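PDB 5WA4: pyridine synthase TbtD from Thermobispora bispora, which probably catalyses the formal [4+2] aza-cycloaddition that builds the pyridine ring of the thiopeptide antibiotic thiomuracin, acting on a precursor that carries an N-terminal leader peptide. Local coordinates for residues I26-R31 and G80-A85; P32-F37 and P42-L47; S95-L100 and M115-D120; L171-A176 and G182-A187; E225-V230 and A343-D348. All blocks are in the same frame, centred on the assembly; numbering follows the deposited sequence.

Contact 1 (I26-R31 and G80-A85); sequences ILDGVR and GGYLRA
Y82 does nearly all the work here, reaching from helix 64-85 onto D28 and G29 of helix 22-35. Its CB sits 3.8 Å from G29 CA. G29 has no side chain to hold the helices apart, and the CA atoms of G29 and Y82 come within 5.1 Å. With CG anti to the backbone N (chi1 177°), the ring is carried along helix 22-35 toward D28. Its CD2 lies 3.6 Å from D28 CB and 3.9 Å from G29 N, the latter at an oblique angle to the ring. One atom further out, Y82 CE2 is 3.7 Å from the same D28 CB, which lies at the ring edge, close to its plane. The two helices are the pair that packs on the four-stranded antiparallel sheet of a ferredoxin-like beta-alpha-beta-beta-alpha-beta unit. Helix 22-35 widens into a pi-type turn at this place, with R31 N bonded to I26 O at 2.9 Å. At the tip, Y82 OH leaves both segments and hydrogen-bonds to Y17 OH. The carboxylate of D28 likewise turns to an outside partner: OD1 forms a salt bridge with R159 NH1.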
# COMPACT_ATOMS: atom_id res chain seq x y z
N ILE E 26 -21.70 -35.01 -23.30
CA ILE E 26 -21.77 -33.95 -24.29
C ILE E 26 -22.13 -34.57 -25.64
O ILE E 26 -23.19 -34.24 -26.20
CB ILE E 26 -20.42 -33.16 -24.38
CG1 ILE E 26 -20.33 -32.14 -23.24
CG2 ILE E 26 -20.26 -32.44 -25.71
CD1 ILE E 26 -18.97 -31.51 -23.10
N LEU E 27 -21.30 -35.49 -26.11
CA LEU E 27 -21.42 -36.02 -27.47
C LEU E 27 -22.58 -37.01 -27.68
O LEU E 27 -23.12 -37.07 -28.78
CB LEU E 27 -20.11 -36.71 -27.85
CG LEU E 27 -18.88 -35.81 -27.81
CD1 LEU E 27 -17.62 -36.58 -28.20
CD2 LEU E 27 -19.11 -34.64 -28.72
N ASP E 28 -22.94 -37.78 -26.66
CA ASP E 28 -23.86 -38.91 -26.83
C ASP E 28 -25.25 -38.63 -26.27
O ASP E 28 -26.21 -39.34 -26.58
CB ASP E 28 -23.31 -40.17 -26.15
CG ASP E 28 -22.01 -40.67 -26.78
OD1 ASP E 28 -21.65 -40.19 -27.88
OD2 ASP E 28 -21.36 -41.55 -26.17
N GLY E 29 -25.35 -37.62 -25.42
CA GLY E 29 -26.62 -37.24 -24.85
C GLY E 29 -27.04 -35.84 -25.26
O GLY E 29 -28.16 -35.63 -25.72
N VAL E 30 -26.15 -34.87 -25.12
CA VAL E 30 -26.57 -33.48 -25.29
C VAL E 30 -26.62 -33.08 -26.76
O VAL E 30 -27.63 -32.53 -27.20
CB VAL E 30 -25.66 -32.52 -24.50
CG1 VAL E 30 -25.98 -31.08 -24.88
CG2 VAL E 30 -25.86 -32.72 -23.00
N ARG E 31 -25.56 -33.35 -27.52
CA ARG E 31 -25.54 -32.97 -28.94
C ARG E 31 -26.73 -33.53 -29.74
O ARG E 31 -27.41 -32.76 -30.43
CB ARG E 31 -24.22 -33.38 -29.60
CG ARG E 31 -24.29 -33.43 -31.12
CD ARG E 31 -22.93 -33.57 -31.80
NE ARG E 31 -22.32 -34.88 -31.57
CZ ARG E 31 -21.28 -35.34 -32.26
NH1 ARG E 31 -20.76 -34.58 -33.23
NH2 ARG E 31 -20.76 -36.54 -31.98
N GLY E 80 -32.07 -37.85 -21.05
CA GLY E 80 -32.52 -38.85 -20.08
C GLY E 80 -32.17 -40.26 -20.53
O GLY E 80 -31.93 -41.14 -19.70
N GLY E 81 -32.13 -40.45 -21.85
CA GLY E 81 -31.74 -41.71 -22.45
C GLY E 81 -30.28 -42.05 -22.22
O GLY E 81 -29.93 -43.22 -22.03
N TYR E 82 -29.42 -41.04 -22.25
CA TYR E 82 -28.02 -41.24 -21.95
C TYR E 82 -27.86 -41.61 -20.48
O TYR E 82 -27.10 -42.52 -20.13
CB TYR E 82 -27.19 -40.00 -22.27
CG TYR E 82 -25.72 -40.13 -21.90
CD1 TYR E 82 -25.28 -39.87 -20.61
CD2 TYR E 82 -24.79 -40.53 -22.84
CE1 TYR E 82 -23.95 -39.99 -20.27
CE2 TYR E 82 -23.45 -40.66 -22.51
CZ TYR E 82 -23.03 -40.39 -21.23
OH TYR E 82 -21.70 -40.52 -20.90
N LEU E 83 -28.59 -40.89 -19.63
CA LEU E 83 -28.47 -41.03 -18.18
C LEU E 83 -28.77 -42.44 -17.71
O LEU E 83 -28.13 -42.94 -16.78
CB LEU E 83 -29.38 -40.01 -17.49
CG LEU E 83 -28.71 -38.67 -17.12
CD1 LEU E 83 -27.89 -38.12 -18.26
CD2 LEU E 83 -29.78 -37.66 -16.76
N ARG E 84 -29.72 -43.09 -18.35
CA ARG E 84 -30.07 -44.46 -18.02
C ARG E 84 -28.99 -45.42 -18.54
O ARG E 84 -28.61 -46.37 -17.86
CB ARG E 84 -31.44 -44.82 -18.60
CG ARG E 84 -32.45 -45.33 -17.57
CD ARG E 84 -33.57 -44.30 -17.33
NE ARG E 84 -34.11 -43.81 -18.60
CZ ARG E 84 -34.94 -42.77 -18.72
NH1 ARG E 84 -35.37 -42.11 -17.64
NH2 ARG E 84 -35.36 -42.42 -19.93
N ALA E 85 -28.50 -45.13 -19.74
CA ALA E 85 -27.57 -46.01 -20.45
C ALA E 85 -26.13 -46.00 -19.90
O ALA E 85 -25.46 -47.02 -19.93
CB ALA E 85 -27.55 -45.64 -21.93

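Contact 2 (P32-F37 and P42-L47); sequences PAFAAF and PMAYFL
The ring of F34 carries A44 CB over one face, 3.5 Å above the ring plane and shifted toward the rim. Measured to the ring centroid, A44 CB is 3.8 Å away and 25° off the normal, which makes this a CH-pi contact. CE2 is the busiest ring atom: it lies 3.5 Å from A44 CB and 3.8 Å from Y45 N, the peptide nitrogen approaching obliquely. The same CE2 meets F46 CD2 at 3.9 Å. From the side of F46 this is an edge contact, since F34 CE2 falls in the plane of the F46 ring; from the side of F34 it is oblique. F37 presents one face of its own ring to F34 O, within the same segment. F34 reaches the strand with CG anti to its carbonyl carbon (chi1 -86°); F46, with CG between backbone N and carbonyl carbon (chi1 48°), offers its CD2 edge to that ring. A44 and F46 are two apart on strand 44-49 and both point at the helix; Y45 between them points away, stacking on Y59. I58 and Y152 also touch F34, and R327 makes a cation-pi contact with F46. Helix 22-35 thus packs on the outermost strand that follows it, closing a split beta-alpha-beta crossover: strands 9-16 and 44-49 flank strand 55-62, as in ferredoxin-like folds.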
# COMPACT_ATOMS: atom_id res chain seq x y z
N PRO E 32 -27.01 -34.85 -29.65
CA PRO E 32 -28.23 -35.35 -30.31
C PRO E 32 -29.52 -34.59 -29.95
O PRO E 32 -30.30 -34.30 -30.84
CB PRO E 32 -28.31 -36.80 -29.82
CG PRO E 32 -26.89 -37.18 -29.61
CD PRO E 32 -26.21 -35.96 -29.08
N ALA E 33 -29.73 -34.30 -28.67
CA ALA E 33 -30.93 -33.57 -28.25
C ALA E 33 -31.00 -32.22 -28.98
O ALA E 33 -32.08 -31.76 -29.36
CB ALA E 33 -30.94 -33.36 -26.75
N PHE E 34 -29.83 -31.61 -29.18
CA PHE E 34 -29.72 -30.31 -29.83
C PHE E 34 -30.08 -30.39 -31.30
O PHE E 34 -30.72 -29.48 -31.84
CB PHE E 34 -28.30 -29.73 -29.68
CG PHE E 34 -28.07 -28.96 -28.40
CD1 PHE E 34 -28.86 -29.18 -27.28
CD2 PHE E 34 -27.06 -28.02 -28.33
CE1 PHE E 34 -28.64 -28.47 -26.10
CE2 PHE E 34 -26.83 -27.31 -27.16
CZ PHE E 34 -27.62 -27.53 -26.04
N ALA E 35 -29.64 -31.45 -31.97
CA ALA E 35 -29.97 -31.65 -33.38
C ALA E 35 -31.47 -31.93 -33.52
O ALA E 35 -32.11 -31.51 -34.50
CB ALA E 35 -29.15 -32.78 -33.98
N ALA E 36 -32.02 -32.61 -32.51
CA ALA E 36 -33.42 -33.01 -32.47
C ALA E 36 -34.40 -31.84 -32.53
O ALA E 36 -35.56 -32.03 -32.89
CB ALA E 36 -33.68 -33.82 -31.22
N PHE E 37 -33.95 -30.65 -32.16
CA PHE E 37 -34.81 -29.47 -32.28
C PHE E 37 -34.10 -28.29 -32.98
O PHE E 37 -34.47 -27.13 -32.77
CB PHE E 37 -35.32 -29.04 -30.90
CG PHE E 37 -34.24 -28.75 -29.90
CD1 PHE E 37 -33.45 -27.59 -30.00
CD2 PHE E 37 -34.03 -29.59 -28.82
CE1 PHE E 37 -32.46 -27.31 -29.07
CE2 PHE E 37 -33.04 -29.31 -27.88
CZ PHE E 37 -32.26 -28.17 -28.01
N PRO E 42 -32.35 -23.15 -33.19
CA PRO E 42 -30.92 -23.24 -33.55
C PRO E 42 -30.00 -22.61 -32.51
O PRO E 42 -28.77 -22.77 -32.57
CB PRO E 42 -30.85 -22.47 -34.88
CG PRO E 42 -32.02 -21.51 -34.82
CD PRO E 42 -33.11 -22.27 -34.10
N MET E 43 -30.61 -21.90 -31.56
CA MET E 43 -29.86 -21.09 -30.63
C MET E 43 -29.68 -21.79 -29.28
O MET E 43 -30.49 -21.63 -28.35
CB MET E 43 -30.56 -19.75 -30.45
CG MET E 43 -29.63 -18.62 -30.04
SD MET E 43 -28.47 -18.19 -31.34
CE MET E 43 -27.50 -16.95 -30.49
N ALA E 44 -28.62 -22.57 -29.17
CA ALA E 44 -28.37 -23.29 -27.94
C ALA E 44 -26.88 -23.36 -27.60
O ALA E 44 -26.01 -23.19 -28.48
CB ALA E 44 -28.95 -24.68 -28.04
N TYR E 45 -26.60 -23.57 -26.32
CA TYR E 45 -25.25 -23.82 -25.85
C TYR E 45 -25.27 -24.42 -24.45
O TYR E 45 -26.29 -24.37 -23.75
CB TYR E 45 -24.40 -22.54 -25.89
CG TYR E 45 -24.64 -21.51 -24.80
CD1 TYR E 45 -25.65 -20.55 -24.91
CD2 TYR E 45 -23.82 -21.44 -23.67
CE1 TYR E 45 -25.86 -19.58 -23.92
CE2 TYR E 45 -24.02 -20.47 -22.68
CZ TYR E 45 -25.04 -19.54 -22.81
OH TYR E 45 -25.24 -18.58 -21.84
N PHE E 46 -24.14 -25.02 -24.07
CA PHE E 46 -24.02 -25.63 -22.76
C PHE E 46 -22.75 -25.14 -22.09
O PHE E 46 -21.80 -24.72 -22.76
CB PHE E 46 -24.04 -27.18 -22.86
CG PHE E 46 -23.12 -27.74 -23.91
CD1 PHE E 46 -21.84 -28.14 -23.60
CD2 PHE E 46 -23.53 -27.86 -25.23
CE1 PHE E 46 -20.99 -28.64 -24.56
CE2 PHE E 46 -22.68 -28.36 -26.21
CZ PHE E 46 -21.41 -28.75 -25.88
N LEU E 47 -22.75 -25.19 -20.76
CA LEU E 47 -21.55 -24.92 -19.96
C LEU E 47 -21.33 -25.95 -18.85
O LEU E 47 -22.30 -26.52 -18.29
CB LEU E 47 -21.66 -23.53 -19.33
CG LEU E 47 -21.80 -22.31 -20.25
CD1 LEU E 47 -22.25 -21.11 -19.44
CD2 LEU E 47 -20.51 -22.03 -21.00

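Contact 3 (S95-L100 and M115-D120); sequences SAFLPL and MPWSPD
The start of helix 98-107 meets the extended loop leading to strand 123-128, with L98 against M115 and F97 against W117. From P116, which follows a cis peptide bond, to D120 the loop keeps to polyproline-II backbone angles. M115 brings its CG to 3.5 Å from L98 CD1 and 4.2 Å from L98 CD2, the two side chains crossing obliquely. The thioether chain then bends at chi2 (-69°) and again at chi3, placing the CE methyl 4.0 Å from S95 N. Alongside, F97 CD1 comes within 4.2 Å of W117 CZ2. Their planes are inclined at 48° and the six-membered ring centroids are 6.0 Å apart, an oblique aromatic pair. W117 has a further ring partner in H18, met edge-to-face, while M91 touches both aromatic side chains. S95 turns its hydroxyl to D93. The second subunit, another copy of this protein, closes over the helix start: its M91 packs on F97 and its Q334 on L98. Because the two segments meet mainly through hydrocarbon groups, with no polar bond between them, they depend on apolar packing near the surface, completed in part by the neighbouring subunit.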
# COMPACT_ATOMS: atom_id res chain seq x y z
N SER E 95 -18.89 -33.27 0.90
CA SER E 95 -18.28 -32.36 1.86
C SER E 95 -16.76 -32.22 1.71
O SER E 95 -16.18 -31.22 2.14
CB SER E 95 -18.61 -32.81 3.28
OG SER E 95 -18.02 -34.07 3.52
N ALA E 96 -16.11 -33.20 1.11
CA ALA E 96 -14.67 -33.13 0.88
C ALA E 96 -14.32 -31.96 -0.03
O ALA E 96 -13.20 -31.46 -0.01
CB ALA E 96 -14.15 -34.44 0.26
N PHE E 97 -15.29 -31.54 -0.84
CA PHE E 97 -15.11 -30.44 -1.77
C PHE E 97 -15.59 -29.11 -1.20
O PHE E 97 -15.34 -28.08 -1.81
CB PHE E 97 -15.84 -30.70 -3.10
CG PHE E 97 -15.18 -31.71 -3.99
CD1 PHE E 97 -15.44 -33.07 -3.83
CD2 PHE E 97 -14.32 -31.31 -4.99
CE1 PHE E 97 -14.85 -34.00 -4.65
CE2 PHE E 97 -13.71 -32.22 -5.82
CZ PHE E 97 -13.97 -33.57 -5.64
N LEU E 98 -16.29 -29.12 -0.07
CA LEU E 98 -16.92 -27.88 0.42
C LEU E 98 -15.88 -26.75 0.55
O LEU E 98 -16.04 -25.71 -0.08
CB LEU E 98 -17.65 -28.11 1.75
CG LEU E 98 -18.46 -26.94 2.35
CD1 LEU E 98 -19.55 -26.53 1.41
CD2 LEU E 98 -19.08 -27.30 3.66
N PRO E 99 -14.79 -26.96 1.31
CA PRO E 99 -13.88 -25.81 1.44
C PRO E 99 -13.34 -25.27 0.11
O PRO E 99 -13.12 -24.07 0.03
CB PRO E 99 -12.73 -26.35 2.29
CG PRO E 99 -13.31 -27.51 3.02
CD PRO E 99 -14.27 -28.13 2.03
N LEU E 100 -13.14 -26.10 -0.90
CA LEU E 100 -12.71 -25.59 -2.20
C LEU E 100 -13.86 -24.85 -2.87
O LEU E 100 -13.64 -23.87 -3.57
CB LEU E 100 -12.23 -26.70 -3.13
CG LEU E 100 -11.77 -26.13 -4.47
CD1 LEU E 100 -10.67 -25.12 -4.20
CD2 LEU E 100 -11.29 -27.19 -5.47
N MET E 115 -23.83 -26.81 -0.48
CA MET E 115 -24.30 -28.08 0.12
C MET E 115 -25.80 -28.00 0.37
O MET E 115 -26.30 -26.92 0.69
CB MET E 115 -23.61 -28.34 1.46
CG MET E 115 -22.21 -28.88 1.40
SD MET E 115 -22.17 -30.57 0.77
CE MET E 115 -21.12 -30.29 -0.64
N PRO E 116 -26.54 -29.12 0.26
CA PRO E 116 -26.32 -30.47 -0.26
C PRO E 116 -26.30 -30.52 -1.78
O PRO E 116 -27.09 -29.80 -2.39
CB PRO E 116 -27.54 -31.24 0.26
CG PRO E 116 -28.02 -30.46 1.43
CD PRO E 116 -27.79 -29.05 1.04
N TRP E 117 -25.47 -31.37 -2.38
CA TRP E 117 -25.47 -31.53 -3.84
C TRP E 117 -26.84 -31.91 -4.39
O TRP E 117 -27.67 -32.51 -3.71
CB TRP E 117 -24.44 -32.59 -4.29
CG TRP E 117 -23.01 -32.11 -4.20
CD1 TRP E 117 -22.55 -31.02 -3.53
CD2 TRP E 117 -21.85 -32.71 -4.81
NE1 TRP E 117 -21.19 -30.89 -3.69
CE2 TRP E 117 -20.74 -31.92 -4.47
CE3 TRP E 117 -21.65 -33.83 -5.63
CZ2 TRP E 117 -19.44 -32.21 -4.90
CZ3 TRP E 117 -20.35 -34.13 -6.06
CH2 TRP E 117 -19.27 -33.32 -5.70
N SER E 118 -27.08 -31.49 -5.63
CA SER E 118 -28.19 -31.98 -6.43
C SER E 118 -27.99 -33.48 -6.64
O SER E 118 -26.84 -33.95 -6.69
CB SER E 118 -28.25 -31.22 -7.76
OG SER E 118 -28.94 -31.94 -8.76
N PRO E 119 -29.09 -34.24 -6.76
CA PRO E 119 -29.05 -35.68 -7.03
C PRO E 119 -28.31 -36.02 -8.30
O PRO E 119 -28.51 -35.33 -9.30
CB PRO E 119 -30.53 -36.04 -7.15
CG PRO E 119 -31.22 -35.03 -6.29
CD PRO E 119 -30.46 -33.76 -6.50
N ASP E 120 -27.46 -37.05 -8.27
CA ASP E 120 -26.64 -37.38 -9.43
C ASP E 120 -27.53 -37.97 -10.51
O ASP E 120 -28.60 -38.51 -10.22
CB ASP E 120 -25.51 -38.33 -9.04
CG ASP E 120 -24.42 -38.45 -10.10
OD1 ASP E 120 -24.36 -37.61 -11.03
OD2 ASP E 120 -23.60 -39.39 -9.99

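Contact 4 (L171-A176 and G182-A187); sequences LVVATA and GGLPVA
Two consecutive helices, 164-178 and 184-201, come together across a short connection, and their CA atoms are nearest at A176 and A187, 5.6 Å apart. G183 occupies the N-cap position of the second helix with a positive phi of 70°. Its carbonyl oxygen starts that helix by accepting twice, from A187 N at 2.8 Å and from V186 N at 3.1 Å. The L184 amide is bonded to H177 ND1, near the end of the first helix, and A176 O accepts from S180 OG in the connection. Among the side chains, A176 CB faces A187 CB at 3.9 Å and L184 CD2 at 4.2 Å. The other leucine methyl, CD1, meets V173 CG1 at 3.6 Å, the two side chains crossing at about a right angle. L184 thereby straddles V173 and A176, with one branch for each. V173 can offer CG1 because that methyl is anti to its backbone N (chi1 176°). T175 bonds through OG1 to L171 O at 3.2 Å and to W249 and T321. Helices 244-265 and 307-328 pack on segment 171-176, while Y350 of helix 332-352 and A231 of helix 220-235 pack on L184.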
# COMPACT_ATOMS: atom_id res chain seq x y z
N LEU E 171 -5.46 -23.37 -30.92
CA LEU E 171 -6.43 -22.29 -30.78
C LEU E 171 -5.82 -21.03 -30.18
O LEU E 171 -5.94 -19.94 -30.74
CB LEU E 171 -7.62 -22.73 -29.94
CG LEU E 171 -8.42 -23.85 -30.59
CD1 LEU E 171 -9.68 -24.19 -29.79
CD2 LEU E 171 -8.73 -23.50 -32.04
N VAL E 172 -5.16 -21.19 -29.04
CA VAL E 172 -4.53 -20.05 -28.37
C VAL E 172 -3.55 -19.31 -29.28
O VAL E 172 -3.62 -18.10 -29.40
CB VAL E 172 -3.82 -20.52 -27.07
CG1 VAL E 172 -2.59 -19.70 -26.77
CG2 VAL E 172 -4.79 -20.51 -25.91
N VAL E 173 -2.66 -20.04 -29.94
CA VAL E 173 -1.70 -19.43 -30.86
C VAL E 173 -2.40 -18.72 -32.03
O VAL E 173 -1.98 -17.64 -32.44
CB VAL E 173 -0.71 -20.49 -31.42
CG1 VAL E 173 0.22 -19.87 -32.46
CG2 VAL E 173 0.10 -21.13 -30.32
N ALA E 174 -3.45 -19.34 -32.57
CA ALA E 174 -4.09 -18.86 -33.79
C ALA E 174 -4.80 -17.53 -33.56
O ALA E 174 -4.69 -16.60 -34.37
CB ALA E 174 -5.07 -19.89 -34.32
N THR E 175 -5.52 -17.45 -32.44
CA THR E 175 -6.17 -16.22 -32.02
C THR E 175 -5.17 -15.06 -31.84
O THR E 175 -5.43 -13.92 -32.29
CB THR E 175 -6.96 -16.45 -30.73
OG1 THR E 175 -7.92 -17.48 -30.97
CG2 THR E 175 -7.69 -15.19 -30.31
N ALA E 176 -4.03 -15.32 -31.20
CA ALA E 176 -3.07 -14.24 -30.98
C ALA E 176 -2.42 -13.80 -32.27
O ALA E 176 -1.97 -12.67 -32.37
CB ALA E 176 -2.01 -14.63 -29.99
N GLY E 182 -0.48 -6.81 -34.46
CA GLY E 182 0.82 -7.18 -35.02
C GLY E 182 1.08 -8.67 -35.19
O GLY E 182 2.18 -9.08 -35.60
N GLY E 183 0.08 -9.51 -34.89
CA GLY E 183 0.28 -10.94 -34.92
C GLY E 183 1.19 -11.37 -33.78
O GLY E 183 1.48 -10.55 -32.88
N LEU E 184 1.64 -12.63 -33.81
CA LEU E 184 2.42 -13.22 -32.71
C LEU E 184 3.67 -12.43 -32.26
O LEU E 184 3.92 -12.39 -31.06
CB LEU E 184 2.85 -14.64 -33.07
CG LEU E 184 1.75 -15.64 -32.72
CD1 LEU E 184 1.89 -16.90 -33.55
CD2 LEU E 184 1.75 -15.92 -31.24
N PRO E 185 4.44 -11.83 -33.19
CA PRO E 185 5.60 -11.04 -32.74
C PRO E 185 5.28 -10.01 -31.66
O PRO E 185 6.13 -9.76 -30.80
CB PRO E 185 6.03 -10.33 -34.03
CG PRO E 185 5.69 -11.29 -35.09
CD PRO E 185 4.42 -11.96 -34.66
N VAL E 186 4.08 -9.44 -31.71
CA VAL E 186 3.61 -8.49 -30.74
C VAL E 186 2.77 -9.16 -29.67
O VAL E 186 2.89 -8.85 -28.48
CB VAL E 186 2.78 -7.37 -31.42
CG1 VAL E 186 1.81 -6.72 -30.45
CG2 VAL E 186 3.68 -6.33 -32.06
N ALA E 187 1.92 -10.10 -30.11
CA ALA E 187 0.88 -10.66 -29.23
C ALA E 187 1.36 -11.77 -28.31
O ALA E 187 0.67 -12.12 -27.35
CB ALA E 187 -0.29 -11.18 -30.05

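Contact 5 (E225-V230 and A343-D348); sequences ERLIAV and ADAAAD
Helix 220-235 and the last helix, 332-352, approach most closely at L227 and A345, whose CA atoms are 6.7 Å apart. This is helix-on-helix packing in the all-helical half of the protein, where a single leucine lies against an alanine-rich surface. The CB of L227 is already 4.2 Å from A345 CB. Its CG is anti to the backbone N (chi1 172°), which carries the branch point outward to the partner helix. There the two methyls divide the work: CD1 settles between A345 and A346, 3.5 Å from A345 CB and 4.1 Å from A346 CB, while CD2 lies 4.1 Å from A346 CA. With only methyl groups on that side, the leucine reaches down to the main chain of the other helix. V349 and Y350, one turn further along, also touch L227. R226, D344 and D348 have polar partners outside the two segments. R226 NE pairs with D170 OD1, and R226 also packs on an apolar side chain of the bound peptide. D344 forms a salt bridge with R192. D348 bonds through OD2 to Y216 OH and through OD1 to R220 of the third subunit, so helix 332-352 joins the assembly contact as well. CD1 of L227 also comes within 3.5 Å of the backbone nitrogen A346 N.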
# COMPACT_ATOMS: atom_id res chain seq x y z
N GLU E 225 8.05 -25.55 -34.73
CA GLU E 225 7.61 -25.81 -36.09
C GLU E 225 6.10 -26.08 -36.18
O GLU E 225 5.50 -25.90 -37.25
CB GLU E 225 8.44 -26.95 -36.71
CG GLU E 225 9.80 -26.43 -37.21
CD GLU E 225 10.80 -27.53 -37.53
OE1 GLU E 225 10.55 -28.70 -37.15
OE2 GLU E 225 11.84 -27.23 -38.15
N ARG E 226 5.46 -26.41 -35.06
CA ARG E 226 4.00 -26.39 -35.04
C ARG E 226 3.45 -24.95 -34.93
O ARG E 226 2.38 -24.64 -35.45
CB ARG E 226 3.44 -27.25 -33.92
CG ARG E 226 2.00 -27.54 -34.14
CD ARG E 226 1.36 -28.24 -32.99
NE ARG E 226 -0.03 -28.55 -33.31
CZ ARG E 226 -0.41 -29.59 -34.06
NH1 ARG E 226 0.51 -30.39 -34.56
NH2 ARG E 226 -1.70 -29.82 -34.29
N LEU E 227 4.18 -24.07 -34.26
CA LEU E 227 3.75 -22.69 -34.11
C LEU E 227 3.86 -21.95 -35.45
O LEU E 227 2.95 -21.23 -35.84
CB LEU E 227 4.54 -21.99 -33.01
CG LEU E 227 4.35 -20.48 -32.83
CD1 LEU E 227 4.31 -20.15 -31.36
CD2 LEU E 227 5.45 -19.68 -33.49
N ILE E 228 4.98 -22.14 -36.14
CA ILE E 228 5.10 -21.71 -37.53
C ILE E 228 3.96 -22.25 -38.41
O ILE E 228 3.44 -21.54 -39.28
CB ILE E 228 6.44 -22.16 -38.14
CG1 ILE E 228 7.61 -21.53 -37.38
CG2 ILE E 228 6.53 -21.76 -39.60
CD1 ILE E 228 8.96 -21.90 -37.93
N ALA E 229 3.55 -23.49 -38.17
CA ALA E 229 2.49 -24.10 -38.96
C ALA E 229 1.08 -23.63 -38.57
O ALA E 229 0.20 -23.52 -39.43
CB ALA E 229 2.59 -25.63 -38.87
N VAL E 230 0.86 -23.36 -37.28
CA VAL E 230 -0.45 -22.89 -36.81
C VAL E 230 -0.67 -21.45 -37.24
O VAL E 230 -1.77 -21.06 -37.66
CB VAL E 230 -0.58 -22.98 -35.27
CG1 VAL E 230 -1.61 -22.00 -34.75
CG2 VAL E 230 -0.97 -24.38 -34.89
N ALA E 343 4.38 -19.01 -25.69
CA ALA E 343 5.25 -17.83 -25.63
C ALA E 343 6.74 -18.20 -25.78
O ALA E 343 7.51 -17.46 -26.40
CB ALA E 343 5.00 -17.04 -24.34
N ASP E 344 7.15 -19.33 -25.21
CA ASP E 344 8.51 -19.83 -25.46
C ASP E 344 8.73 -20.08 -26.96
O ASP E 344 9.73 -19.64 -27.52
CB ASP E 344 8.79 -21.13 -24.66
CG ASP E 344 9.29 -20.88 -23.24
OD1 ASP E 344 9.69 -19.74 -22.92
OD2 ASP E 344 9.28 -21.83 -22.43
N ALA E 345 7.80 -20.78 -27.61
CA ALA E 345 7.88 -21.06 -29.03
C ALA E 345 7.94 -19.78 -29.87
O ALA E 345 8.80 -19.63 -30.74
CB ALA E 345 6.72 -21.90 -29.45
N ALA E 346 7.02 -18.85 -29.61
CA ALA E 346 7.00 -17.57 -30.31
C ALA E 346 8.31 -16.83 -30.14
O ALA E 346 8.84 -16.30 -31.10
CB ALA E 346 5.86 -16.71 -29.82
N ALA E 347 8.84 -16.81 -28.93
CA ALA E 347 10.08 -16.07 -28.67
C ALA E 347 11.22 -16.62 -29.54
O ALA E 347 12.10 -15.87 -29.99
CB ALA E 347 10.44 -16.15 -27.19
N ASP E 348 11.19 -17.93 -29.78
CA ASP E 348 12.23 -18.52 -30.60
C ASP E 348 12.07 -18.12 -32.05
O ASP E 348 12.96 -17.51 -32.63
CB ASP E 348 12.23 -20.04 -30.46
CG ASP E 348 13.28 -20.52 -29.48
OD1 ASP E 348 14.36 -19.89 -29.44
OD2 ASP E 348 13.01 -21.50 -28.74

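How the contacts relate
From the N terminus, helix 22-35 enters both early contacts. Contact 2 closes a short loop to strand 44-49 and is nested inside the longer loop that contact 1 closes with helix 64-85; the two touch where I26 and V30 pack on F46. Contact 3 follows in series, about 23 Å from contact 1 between centres, and ties the start of helix 98-107 to the loop before strand 123-128. The chain then passes to the helical half. Contact 4 joins successive helices, while contact 5 spans 112 residues to bring in helix 332-352. V173 against V230 links these last two, on the opposite side of the chain's centre from contacts 1 to 3.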